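Long-range contact in genome packaging NTPase B204 (Sulfolobus turreted icosahedral virus 2, PDB 4KFU), which probably hydrolyses ATP to drive the packaging of viral DNA into the capsid, as a P-loop ATPase of the FtsK-HerA superfamily: residues 4-9 against 131-136. Residues are numbered along the deposited sequence; the frame is centred on the assembly and turned at random.
Sequences DDIVVL and LGLILS
Val7 of strand 6-9 spends both its backbone groups on strand 131-136, its N reaching Leu133 O at 2.8 Å and its O accepting Leu135 N, whereas Ile6 and Val8 pair with Leu153 and Ile155 of strand 153-156, the Asp152 carboxylate also taking Ile6 N. A central parallel strand thus places its N-H and C=O groups on both neighbours. Asp5 O opens the ladder on Leu133 N (3.1 Å, the donor tilted 24° from the carbonyl plane); Leu9 N continues it to Leu135 O, whose C=O points almost straight at the donor (169°), and Leu9 pairs onward with Thr137. Val7 O also takes a weaker CA-H contact from Ile134 CA at 3.3 Å. At the N-terminal end Gly132 CA lies 3.7 Å from Asp4 CA; the Asp4 and Asp5 carboxylates are bridged to Arg127. Ser136, its side chain about 6 Å from the bound magnesium ion, turns OG anti to the backbone N (chi1 166°) and hydrogen-bonds Asp103. Leu9 CD1 meets Ile134 CG2 at 4.2 Å on the face where Val7 and Leu9 pack against helix 17-31. Strand 131-137, inserted between 98-102 and the P-loop strand 6-10, is consistent with ASCE-class P-loop NTPases; strand 153-156 flanks 6-10.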
# COMPACT_ATOMS: atom_id res chain seq x y z
N ASP A 4 -9.34 -3.61 -7.40
CA ASP A 4 -9.90 -3.25 -6.10
C ASP A 4 -9.39 -4.11 -4.93
O ASP A 4 -9.98 -4.11 -3.85
CB ASP A 4 -11.44 -3.22 -6.12
CG ASP A 4 -12.06 -4.53 -6.59
OD1 ASP A 4 -11.35 -5.55 -6.72
OD2 ASP A 4 -13.29 -4.52 -6.81
N ASP A 5 -8.29 -4.84 -5.15
CA ASP A 5 -7.68 -5.61 -4.07
C ASP A 5 -6.99 -4.70 -3.07
O ASP A 5 -6.54 -3.60 -3.41
CB ASP A 5 -6.64 -6.60 -4.62
CG ASP A 5 -7.26 -7.89 -5.10
OD1 ASP A 5 -8.46 -8.11 -4.83
OD2 ASP A 5 -6.54 -8.68 -5.75
N ILE A 6 -6.91 -5.17 -1.82
CA ILE A 6 -6.05 -4.53 -0.85
C ILE A 6 -4.73 -5.30 -0.87
O ILE A 6 -4.70 -6.52 -0.64
CB ILE A 6 -6.66 -4.54 0.56
CG1 ILE A 6 -7.91 -3.65 0.59
CG2 ILE A 6 -5.64 -4.04 1.57
CD1 ILE A 6 -8.77 -3.78 1.85
N VAL A 7 -3.65 -4.60 -1.19
CA VAL A 7 -2.32 -5.20 -1.25
C VAL A 7 -1.44 -4.53 -0.22
O VAL A 7 -1.40 -3.29 -0.12
CB VAL A 7 -1.68 -5.04 -2.64
CG1 VAL A 7 -0.28 -5.63 -2.66
CG2 VAL A 7 -2.54 -5.70 -3.70
N VAL A 8 -0.74 -5.34 0.56
CA VAL A 8 0.13 -4.82 1.60
C VAL A 8 1.56 -5.27 1.36
O VAL A 8 1.82 -6.47 1.20
CB VAL A 8 -0.35 -5.26 3.00
CG1 VAL A 8 0.56 -4.67 4.08
CG2 VAL A 8 -1.81 -4.81 3.22
N LEU A 9 2.47 -4.31 1.28
CA LEU A 9 3.88 -4.63 1.10
C LEU A 9 4.65 -4.35 2.38
O LEU A 9 4.57 -3.26 2.95
CB LEU A 9 4.48 -3.79 -0.03
CG LEU A 9 3.68 -3.59 -1.30
CD1 LEU A 9 4.47 -2.68 -2.22
CD2 LEU A 9 3.39 -4.92 -1.97
N LEU A 131 -12.33 1.60 -4.76
CA LEU A 131 -10.93 1.89 -4.49
C LEU A 131 -10.15 0.65 -4.06
O LEU A 131 -10.51 -0.02 -3.09
CB LEU A 131 -10.80 2.98 -3.41
CG LEU A 131 -11.27 4.39 -3.80
CD1 LEU A 131 -11.47 5.24 -2.58
CD2 LEU A 131 -10.26 5.07 -4.73
N GLY A 132 -9.09 0.34 -4.79
CA GLY A 132 -8.11 -0.62 -4.30
C GLY A 132 -7.11 0.13 -3.43
O GLY A 132 -7.06 1.36 -3.44
N LEU A 133 -6.32 -0.62 -2.67
CA LEU A 133 -5.31 -0.02 -1.81
C LEU A 133 -4.01 -0.75 -1.98
O LEU A 133 -3.98 -2.00 -2.03
CB LEU A 133 -5.69 -0.14 -0.33
CG LEU A 133 -6.77 0.64 0.39
CD1 LEU A 133 -6.69 0.24 1.85
CD2 LEU A 133 -6.56 2.14 0.25
N ILE A 134 -2.92 0.01 -2.08
CA ILE A 134 -1.59 -0.56 -1.88
C ILE A 134 -0.98 0.12 -0.68
O ILE A 134 -0.84 1.35 -0.65
CB ILE A 134 -0.69 -0.38 -3.10
CG1 ILE A 134 -1.31 -1.09 -4.30
CG2 ILE A 134 0.68 -0.99 -2.81
CD1 ILE A 134 -0.60 -0.87 -5.59
N LEU A 135 -0.69 -0.67 0.35
CA LEU A 135 -0.14 -0.14 1.59
C LEU A 135 1.26 -0.68 1.78
O LEU A 135 1.50 -1.88 1.59
CB LEU A 135 -0.99 -0.53 2.79
CG LEU A 135 -2.46 -0.09 2.78
CD1 LEU A 135 -3.14 -0.56 4.05
CD2 LEU A 135 -2.58 1.43 2.62
N SER A 136 2.18 0.19 2.17
CA SER A 136 3.58 -0.20 2.30
C SER A 136 4.12 0.20 3.66
O SER A 136 3.86 1.32 4.13
CB SER A 136 4.38 0.49 1.18
OG SER A 136 5.76 0.42 1.42